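Local coordinates for D-isomer specific 2-hydroxyacid dehydrogenase family protein (Desulfovibrio vulgaris, PDB 5TX7) that probably catalyses the NAD-dependent interconversion of D-2-hydroxyacids and the corresponding 2-oxoacids, although its own substrate is not established, at residues L242-V247 and V263-P268; P91-P96 and A303-S308; D122-A127 and F138-Q143. All coordinates share one frame; numbering follows the deposited sequence.

In the fold
Loops of very different size are closed along this chain. The segment 91-96, on the last parallel strand of the N-terminal sheet, opens the largest, completed only when helix 292-310 arrives with residues 303-308 (contact 2). Within this loop lie the other two. Contact 3 comes first, joining helix 118-126 to the loop ahead of strand 150-154; contact 1 follows in series, joining the start of helix 244-253 to the loop after strand 256-261. Contacts 1 and 3 have nearest atoms about 17 Å apart, and both touch the second subunit. Contact 2, its centre about 47 Å from that of contact 3, ties the C-terminal helix back to the N-terminal sheet.

Contact 1: residues L242-V247 and V263-P268; sequences LDERAV and VLSQEP
Glu-244 reaches across to Ser-265 with one carboxylate oxygen, and the closest approaches of the contact are all made by that oxygen. The backbone N of Ser-265 gives its hydrogen to Glu-244 OE2 at 3.0 Å in an almost straight bond (176°), arriving on the syn side of the oxygen but 34° out of the carboxylate plane. The hydroxyl lies beside it: Ser-265 OG is 3.4 Å from Glu-244 OE2, a long and weak bond at best. From another direction Leu-264 supplies hydrocarbon, its CB 3.8 Å from Glu-244 OE2. The reach of the glutamate follows from its torsions, CG being set beside the backbone N (chi1 -65°) and the chain beyond CG extended. Its other oxygen, OE1, has a weak bond to Asn-273, while Leu-275 packs against the side chain.

In the fold, helix 244-253 is the crossover of a beta-alpha-beta unit, between the parallel strands 231-235 and 256-261 of the Rossmann-type NAD domain. The contact therefore joins the beginning of the crossover helix to the loop leaving the second strand. Asp-243 N-caps this helix through a weak bond from Arg-245 N to Asp-243 OD1 (3.3 Å), and the nearby helix start would be expected to favour a charged Glu-244.

Inside the loop, the chain turns so that the extended Glu-267 side chain brings OE2 to Leu-264 N at 3.1 Å, the donor meeting the anti side of that oxygen. Its OE1 is bonded to His-286, consistent with the glutamate-histidine pair of the active site in D-2-hydroxyacid dehydrogenases. A cis peptide precedes Pro-268, and Trp-130 of the second subunit packs on Leu-264, Glu-267 and Pro-268.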
loop_
_atom_site.group_PDB
_atom_site.type_symbol
_atom_site.label_atom_id
_atom_site.label_comp_id
_atom_site.label_asym_id
_atom_site.label_seq_id
_atom_site.Cartn_x
_atom_site.Cartn_y
_atom_site.Cartn_z
ATOM N N LEU A 242 -22.671 0.010 6.873
ATOM C CA LEU A 242 -22.978 1.106 5.937
ATOM C C LEU A 242 -24.420 1.108 5.489
ATOM O O LEU A 242 -25.016 0.042 5.355
ATOM C CB LEU A 242 -22.188 0.917 4.640
ATOM C CG LEU A 242 -20.713 0.669 4.614
ATOM C CD1 LEU A 242 -20.243 0.675 3.167
ATOM C CD2 LEU A 242 -20.104 1.791 5.396
ATOM N N ASP A 243 -24.944 2.304 5.207
ATOM C CA ASP A 243 -26.115 2.455 4.335
ATOM C C ASP A 243 -25.533 2.553 2.927
ATOM O O ASP A 243 -24.993 3.594 2.537
ATOM C CB ASP A 243 -26.932 3.701 4.714
ATOM C CG ASP A 243 -28.107 3.976 3.746
ATOM O OD1 ASP A 243 -28.309 3.230 2.766
ATOM O OD2 ASP A 243 -28.843 4.962 3.962
ATOM N N GLU A 244 -25.622 1.454 2.182
ATOM C CA GLU A 244 -24.982 1.319 0.863
ATOM C C GLU A 244 -25.461 2.370 -0.143
ATOM O O GLU A 244 -24.676 2.837 -0.973
ATOM C CB GLU A 244 -25.172 -0.108 0.299
ATOM C CG GLU A 244 -24.472 -1.206 1.120
ATOM C CD GLU A 244 -24.414 -2.562 0.425
ATOM O OE1 GLU A 244 -25.242 -2.840 -0.492
ATOM O OE2 GLU A 244 -23.527 -3.380 0.794
ATOM N N ARG A 245 -26.734 2.751 -0.040
ATOM C CA ARG A 245 -27.330 3.786 -0.892
ATOM C C ARG A 245 -26.668 5.149 -0.681
ATOM O O ARG A 245 -26.223 5.794 -1.619
ATOM C CB ARG A 245 -28.840 3.871 -0.618
ATOM C CG ARG A 245 -29.605 4.959 -1.366
ATOM C CD ARG A 245 -29.357 4.955 -2.872
ATOM N NE ARG A 245 -29.801 3.711 -3.509
ATOM C CZ ARG A 245 -29.962 3.532 -4.824
ATOM N NH1 ARG A 245 -29.728 4.520 -5.698
ATOM N NH2 ARG A 245 -30.370 2.344 -5.274
ATOM N N ALA A 246 -26.605 5.571 0.569
ATOM C CA ALA A 246 -26.001 6.855 0.933
ATOM C C ALA A 246 -24.545 6.951 0.497
ATOM O O ALA A 246 -24.094 8.009 0.034
ATOM C CB ALA A 246 -26.123 7.092 2.428
ATOM N N VAL A 247 -23.821 5.841 0.618
ATOM C CA VAL A 247 -22.409 5.806 0.231
ATOM C C VAL A 247 -22.273 5.929 -1.296
ATOM O O VAL A 247 -21.428 6.681 -1.788
ATOM C CB VAL A 247 -21.719 4.551 0.804
ATOM C CG1 VAL A 247 -20.300 4.397 0.282
ATOM C CG2 VAL A 247 -21.713 4.602 2.329
ATOM N N VAL A 263 -16.026 -5.913 2.250
ATOM C CA VAL A 263 -17.242 -6.585 2.616
ATOM C C VAL A 263 -18.407 -5.780 2.070
ATOM O O VAL A 263 -18.264 -4.580 1.797
ATOM C CB VAL A 263 -17.343 -6.738 4.138
ATOM C CG1 VAL A 263 -16.209 -7.609 4.667
ATOM C CG2 VAL A 263 -17.330 -5.372 4.812
ATOM N N LEU A 264 -19.528 -6.472 1.904
ATOM C CA LEU A 264 -20.802 -5.908 1.438
ATOM C C LEU A 264 -21.963 -6.603 2.187
ATOM O O LEU A 264 -21.792 -7.676 2.761
ATOM C CB LEU A 264 -20.959 -6.086 -0.065
ATOM C CG LEU A 264 -19.923 -5.447 -0.989
ATOM C CD1 LEU A 264 -20.219 -5.884 -2.446
ATOM C CD2 LEU A 264 -19.966 -3.931 -0.902
ATOM N N SER A 265 -23.125 -5.964 2.214
ATOM C CA SER A 265 -24.285 -6.498 2.929
ATOM C C SER A 265 -24.814 -7.781 2.298
ATOM O O SER A 265 -25.304 -8.644 3.032
ATOM C CB SER A 265 -25.386 -5.451 3.028
ATOM O OG SER A 265 -24.904 -4.333 3.763
ATOM N N GLN A 266 -24.715 -7.892 0.968
ATOM C CA GLN A 266 -24.941 -9.173 0.264
ATOM C C GLN A 266 -23.661 -9.626 -0.431
ATOM O O GLN A 266 -23.144 -8.935 -1.306
ATOM C CB GLN A 266 -26.108 -9.114 -0.753
ATOM C CG GLN A 266 -25.995 -8.078 -1.866
ATOM C CD GLN A 266 -27.065 -8.246 -2.967
ATOM O OE1 GLN A 266 -27.770 -9.272 -3.047
ATOM N NE2 GLN A 266 -27.181 -7.225 -3.821
ATOM N N GLU A 267 -23.155 -10.793 -0.034
ATOM C CA GLU A 267 -21.972 -11.410 -0.638
ATOM C C GLU A 267 -22.328 -12.815 -1.161
ATOM O O GLU A 267 -22.732 -13.663 -0.376
ATOM C CB GLU A 267 -20.853 -11.506 0.397
ATOM C CG GLU A 267 -20.319 -10.162 0.910
ATOM C CD GLU A 267 -19.351 -10.307 2.093
ATOM O OE1 GLU A 267 -18.709 -11.364 2.207
ATOM O OE2 GLU A 267 -19.222 -9.367 2.920
ATOM N N PRO A 268 -22.191 -13.092 -2.458
ATOM C CA PRO A 268 -21.722 -12.148 -3.477
ATOM C C PRO A 268 -22.779 -11.100 -3.867
ATOM O O PRO A 268 -23.975 -11.316 -3.647
ATOM C CB PRO A 268 -21.390 -13.050 -4.684
ATOM C CG PRO A 268 -21.748 -14.451 -4.304
ATOM C CD PRO A 268 -22.519 -14.412 -3.026
#

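Contact 2: residues P91-P96 and A303-S308; sequences PVSNVP and AANIRS
Asn-305 and Asn-94 provide the polar part of this buried contact: the side-chain amide of Asn-305 donates through ND2 to Asn-94 O at 2.9 Å, with an N-H...O angle of 154°. The acceptor lies close to the amide plane of the donor, whereas ND2 itself stands above the plane of the Asn-94 carbonyl, 51° out of it. With CG beside the backbone N, the short side chain leaves helix 292-310 pointing at the end of strand 92-93.

Van der Waals contacts flank the bond. Ser-93 CB touches Asn-305 ND2 at 3.5 Å, and Val-95 CG2 approaches the same nitrogen at 4.0 Å. The polar end of Ser-93 is engaged with Val-315 O, and the Asn-94 side chain, which leaves its backbone away from the helix, donates through ND2 to Thr-75 O.

Further hydrogen bonds complete the amide: Asn-305 ND2 also bonds Ser-71 OG, and Asn-305 OD1 accepts from Asn-316. Both ends of this buried amide have partners, which fixes its rotation and should offset part of the cost of burying it, and the C-terminal helix is held against strand 92-93 of the N-terminal sheet by directional bonds as well as by packing.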
loop_
_atom_site.group_PDB
_atom_site.type_symbol
_atom_site.label_atom_id
_atom_site.label_comp_id
_atom_site.label_asym_id
_atom_site.label_seq_id
_atom_site.Cartn_x
_atom_site.Cartn_y
_atom_site.Cartn_z
ATOM N N PRO A 91 -17.860 -28.375 23.505
ATOM C CA PRO A 91 -17.162 -27.084 23.487
ATOM C C PRO A 91 -16.930 -26.595 22.066
ATOM O O PRO A 91 -16.622 -27.401 21.189
ATOM C CB PRO A 91 -15.811 -27.386 24.145
ATOM C CG PRO A 91 -15.965 -28.693 24.847
ATOM C CD PRO A 91 -17.042 -29.442 24.123
ATOM N N VAL A 92 -17.084 -25.296 21.842
ATOM C CA VAL A 92 -16.790 -24.683 20.550
ATOM C C VAL A 92 -15.706 -23.651 20.786
ATOM O O VAL A 92 -15.876 -22.747 21.616
ATOM C CB VAL A 92 -18.019 -24.005 19.907
ATOM C CG1 VAL A 92 -17.669 -23.440 18.545
ATOM C CG2 VAL A 92 -19.151 -25.002 19.755
ATOM N N SER A 93 -14.603 -23.784 20.058
ATOM C CA SER A 93 -13.529 -22.803 20.126
ATOM C C SER A 93 -13.421 -21.987 18.831
ATOM O O SER A 93 -13.741 -22.494 17.741
ATOM C CB SER A 93 -12.204 -23.504 20.418
ATOM O OG SER A 93 -12.190 -24.047 21.724
ATOM N N ASN A 94 -12.961 -20.737 18.963
ATOM C CA ASN A 94 -12.593 -19.915 17.795
ATOM C C ASN A 94 -11.118 -19.534 17.855
ATOM O O ASN A 94 -10.390 -20.048 18.700
ATOM C CB ASN A 94 -13.517 -18.686 17.682
ATOM C CG ASN A 94 -13.266 -17.643 18.751
ATOM O OD1 ASN A 94 -12.545 -17.872 19.740
ATOM N ND2 ASN A 94 -13.876 -16.485 18.564
ATOM N N VAL A 95 -10.683 -18.660 16.947
ATOM C CA VAL A 95 -9.330 -18.128 16.947
ATOM C C VAL A 95 -9.375 -16.601 16.837
ATOM O O VAL A 95 -9.551 -16.067 15.734
ATOM C CB VAL A 95 -8.515 -18.674 15.763
ATOM C CG1 VAL A 95 -7.066 -18.199 15.858
ATOM C CG2 VAL A 95 -8.600 -20.200 15.692
ATOM N N PRO A 96 -9.229 -15.886 17.963
ATOM C CA PRO A 96 -9.087 -14.424 17.874
ATOM C C PRO A 96 -7.654 -13.999 17.544
ATOM O O PRO A 96 -6.714 -14.752 17.800
ATOM C CB PRO A 96 -9.494 -13.945 19.271
ATOM C CG PRO A 96 -9.155 -15.084 20.171
ATOM C CD PRO A 96 -9.225 -16.363 19.356
ATOM N N ALA A 303 -4.606 -25.895 15.809
ATOM C CA ALA A 303 -3.920 -27.060 16.395
ATOM C C ALA A 303 -3.816 -26.939 17.924
ATOM O O ALA A 303 -4.022 -27.926 18.646
ATOM C CB ALA A 303 -2.542 -27.251 15.790
ATOM N N ALA A 304 -3.535 -25.722 18.406
ATOM C CA ALA A 304 -3.480 -25.446 19.853
ATOM C C ALA A 304 -4.803 -25.692 20.553
ATOM O O ALA A 304 -4.816 -26.277 21.636
ATOM C CB ALA A 304 -3.038 -24.017 20.102
ATOM N N ASN A 305 -5.902 -25.233 19.929
ATOM C CA ASN A 305 -7.268 -25.473 20.414
ATOM C C ASN A 305 -7.572 -26.972 20.549
ATOM O O ASN A 305 -8.122 -27.412 21.555
ATOM C CB ASN A 305 -8.315 -24.857 19.450
ATOM C CG ASN A 305 -8.392 -23.324 19.513
ATOM O OD1 ASN A 305 -7.720 -22.679 20.306
ATOM N ND2 ASN A 305 -9.237 -22.744 18.671
ATOM N N ILE A 306 -7.226 -27.744 19.519
ATOM C CA ILE A 306 -7.454 -29.200 19.498
ATOM C C ILE A 306 -6.573 -29.896 20.533
ATOM O O ILE A 306 -7.044 -30.784 21.241
ATOM C CB ILE A 306 -7.186 -29.807 18.099
ATOM C CG1 ILE A 306 -8.171 -29.260 17.062
ATOM C CG2 ILE A 306 -7.283 -31.328 18.130
ATOM C CD1 ILE A 306 -7.708 -29.465 15.626
ATOM N N ARG A 307 -5.302 -29.497 20.603
ATOM C CA ARG A 307 -4.341 -30.032 21.590
ATOM C C ARG A 307 -4.877 -29.816 23.007
ATOM O O ARG A 307 -4.896 -30.751 23.819
ATOM C CB ARG A 307 -2.962 -29.380 21.417
ATOM C CG ARG A 307 -1.784 -30.168 21.978
ATOM C CD ARG A 307 -0.411 -29.548 21.662
ATOM N NE ARG A 307 -0.222 -29.268 20.220
ATOM C CZ ARG A 307 -0.199 -28.054 19.630
ATOM N NH1 ARG A 307 -0.315 -26.908 20.322
ATOM N NH2 ARG A 307 -0.036 -27.976 18.310
ATOM N N SER A 308 -5.359 -28.599 23.274
ATOM C CA SER A 308 -5.949 -28.254 24.572
ATOM C C SER A 308 -7.209 -29.050 24.901
ATOM O O SER A 308 -7.412 -29.460 26.051
ATOM C CB SER A 308 -6.275 -26.775 24.634
ATOM O OG SER A 308 -5.096 -26.010 24.526
#

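Contact 3: residues D122-A127 and F138-Q143; sequences DHRIRA and FWDSTQ
The Arg-124 guanidinium and the Phe-138 ring both meet the other segment at their edges; between the two segments no face is stacked. At the guanidinium edge lies the Asp-140 carboxylate, its plane turned by only 26° from that of the arginine group. At the ring edge, Phe-138 CZ is 4.2 Å from Arg-124 CB, so the same arginine is touched at its root by the phenylalanine and near its end by the aspartate.

The charged link is single. Arg-124 NE donates to Asp-140 OD2 at 2.7 Å with an angle of 148°, and meets that oxygen nearly along its C-O axis. Arg-124 NH2 stays 3.9 Å from Asp-140 OD2, so the salt bridge is not the paired, two-bond kind. Bends at chi2 and chi3 fold the arginine chain and present NE, rather than its terminal nitrogens, to the acid.

A second salt bridge runs along the helix itself, one turn apart: Arg-126 NE to Asp-122 OD2 at 2.9 Å, almost straight at 171°. Asp-122 OD1 also accepts from Ile-283 N of the second subunit. In the loop, Gln-143 NE2 bonds Ser-141 O at 3.0 Å, while its OE1 accepts from Arg-116.

Phe-138 packs on Ala-129 and on Pro-285 of the second subunit, and Trp-139 on Thr-11 of that subunit. Surface pairing of this kind joins helix 118-126 to the loop returning toward strand 150-154, within a helix-and-loop projection that meets the partner subunit, as in the dimers of D-2-hydroxyacid dehydrogenases.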
loop_
_atom_site.group_PDB
_atom_site.type_symbol
_atom_site.label_atom_id
_atom_site.label_comp_id
_atom_site.label_asym_id
_atom_site.label_seq_id
_atom_site.Cartn_x
_atom_site.Cartn_y
_atom_site.Cartn_z
ATOM N N ASP A 122 -0.178 1.266 -14.206
ATOM C CA ASP A 122 0.424 0.066 -14.794
ATOM C C ASP A 122 -0.341 -0.402 -16.040
ATOM O O ASP A 122 0.263 -0.703 -17.075
ATOM C CB ASP A 122 0.502 -1.045 -13.747
ATOM C CG ASP A 122 1.064 -2.336 -14.298
ATOM O OD1 ASP A 122 2.302 -2.477 -14.329
ATOM O OD2 ASP A 122 0.272 -3.225 -14.656
ATOM N N HIS A 123 -1.665 -0.423 -15.935
ATOM C CA HIS A 123 -2.534 -0.775 -17.054
ATOM C C HIS A 123 -2.372 0.194 -18.226
ATOM O O HIS A 123 -2.339 -0.223 -19.381
ATOM C CB HIS A 123 -3.995 -0.835 -16.590
ATOM C CG HIS A 123 -4.980 -0.958 -17.700
ATOM N ND1 HIS A 123 -5.440 -2.176 -18.147
ATOM C CD2 HIS A 123 -5.585 -0.018 -18.463
ATOM C CE1 HIS A 123 -6.291 -1.982 -19.139
ATOM N NE2 HIS A 123 -6.390 -0.681 -19.355
ATOM N N ARG A 124 -2.254 1.479 -17.925
ATOM C CA ARG A 124 -2.126 2.509 -18.951
ATOM C C ARG A 124 -0.781 2.406 -19.657
ATOM O O ARG A 124 -0.728 2.512 -20.875
ATOM C CB ARG A 124 -2.321 3.897 -18.342
ATOM C CG ARG A 124 -3.716 4.110 -17.737
ATOM C CD ARG A 124 -4.788 4.326 -18.781
ATOM N NE ARG A 124 -4.460 5.481 -19.623
ATOM C CZ ARG A 124 -4.380 5.496 -20.961
ATOM N NH1 ARG A 124 -4.647 4.420 -21.715
ATOM N NH2 ARG A 124 -4.056 6.638 -21.562
ATOM N N ILE A 125 0.294 2.168 -18.909
ATOM C CA ILE A 125 1.604 1.868 -19.516
ATOM C C ILE A 125 1.492 0.722 -20.525
ATOM O O ILE A 125 2.022 0.825 -21.625
ATOM C CB ILE A 125 2.692 1.535 -18.461
ATOM C CG1 ILE A 125 3.110 2.811 -17.725
ATOM C CG2 ILE A 125 3.939 0.908 -19.091
ATOM C CD1 ILE A 125 3.837 2.548 -16.424
ATOM N N ARG A 126 0.789 -0.345 -20.147
ATOM C CA ARG A 126 0.624 -1.539 -20.987
ATOM C C ARG A 126 -0.240 -1.293 -22.230
ATOM O O ARG A 126 -0.083 -1.985 -23.238
ATOM C CB ARG A 126 0.067 -2.707 -20.159
ATOM C CG ARG A 126 1.079 -3.234 -19.147
ATOM C CD ARG A 126 0.532 -4.342 -18.267
ATOM N NE ARG A 126 1.346 -4.471 -17.061
ATOM C CZ ARG A 126 2.571 -5.000 -16.999
ATOM N NH1 ARG A 126 3.164 -5.518 -18.074
ATOM N NH2 ARG A 126 3.217 -5.037 -15.832
ATOM N N ALA A 127 -1.136 -0.307 -22.152
ATOM C CA ALA A 127 -1.872 0.200 -23.322
ATOM C C ALA A 127 -1.090 1.265 -24.130
ATOM O O ALA A 127 -1.652 1.873 -25.045
ATOM C CB ALA A 127 -3.218 0.761 -22.882
ATOM N N PHE A 138 3.615 10.957 -16.559
ATOM C CA PHE A 138 2.202 11.346 -16.618
ATOM C C PHE A 138 1.426 10.736 -15.445
ATOM O O PHE A 138 1.930 9.856 -14.749
ATOM C CB PHE A 138 1.557 10.925 -17.956
ATOM C CG PHE A 138 1.254 9.454 -18.047
ATOM C CD1 PHE A 138 2.240 8.541 -18.424
ATOM C CD2 PHE A 138 -0.009 8.972 -17.714
ATOM C CE1 PHE A 138 1.969 7.187 -18.472
ATOM C CE2 PHE A 138 -0.276 7.618 -17.746
ATOM C CZ PHE A 138 0.711 6.723 -18.132
ATOM N N TRP A 139 0.196 11.207 -15.256
ATOM C CA TRP A 139 -0.743 10.594 -14.320
ATOM C C TRP A 139 -2.169 10.924 -14.760
ATOM O O TRP A 139 -2.475 12.067 -15.069
ATOM C CB TRP A 139 -0.464 10.987 -12.845
ATOM C CG TRP A 139 -0.412 12.465 -12.538
ATOM C CD1 TRP A 139 -1.462 13.281 -12.194
ATOM C CD2 TRP A 139 0.756 13.292 -12.512
ATOM N NE1 TRP A 139 -1.015 14.569 -11.976
ATOM C CE2 TRP A 139 0.340 14.602 -12.170
ATOM C CE3 TRP A 139 2.117 13.057 -12.756
ATOM C CZ2 TRP A 139 1.237 15.668 -12.066
ATOM C CZ3 TRP A 139 3.005 14.112 -12.665
ATOM C CH2 TRP A 139 2.561 15.402 -12.313
ATOM N N ASP A 140 -2.992 9.886 -14.874
ATOM C CA ASP A 140 -4.440 10.002 -15.098
ATOM C C ASP A 140 -5.242 10.246 -13.816
ATOM O O ASP A 140 -6.442 10.483 -13.867
ATOM C CB ASP A 140 -4.971 8.736 -15.801
ATOM C CG ASP A 140 -4.343 8.501 -17.189
ATOM O OD1 ASP A 140 -3.605 9.384 -17.712
ATOM O OD2 ASP A 140 -4.608 7.416 -17.748
ATOM N N SER A 141 -4.578 10.206 -12.672
ATOM C CA SER A 141 -5.244 10.366 -11.391
ATOM C C SER A 141 -4.281 11.124 -10.519
ATOM O O SER A 141 -3.136 10.686 -10.376
ATOM C CB SER A 141 -5.524 8.985 -10.795
ATOM O OG SER A 141 -6.526 9.045 -9.813
ATOM N N THR A 142 -4.719 12.246 -9.948
ATOM C CA THR A 142 -3.886 13.003 -9.026
ATOM C C THR A 142 -3.284 12.089 -7.948
ATOM O O THR A 142 -4.003 11.268 -7.332
ATOM C CB THR A 142 -4.682 14.110 -8.304
ATOM O OG1 THR A 142 -5.167 15.070 -9.254
ATOM C CG2 THR A 142 -3.784 14.825 -7.269
ATOM N N GLN A 143 -1.968 12.222 -7.755
ATOM C CA GLN A 143 -1.250 11.469 -6.734
ATOM C C GLN A 143 -1.428 12.152 -5.400
ATOM O O GLN A 143 -1.127 13.340 -5.287
ATOM C CB GLN A 143 0.233 11.371 -7.107
ATOM C CG GLN A 143 0.511 10.605 -8.396
ATOM C CD GLN A 143 0.015 9.174 -8.320
ATOM O OE1 GLN A 143 0.670 8.290 -7.746
ATOM N NE2 GLN A 143 -1.166 8.941 -8.876
#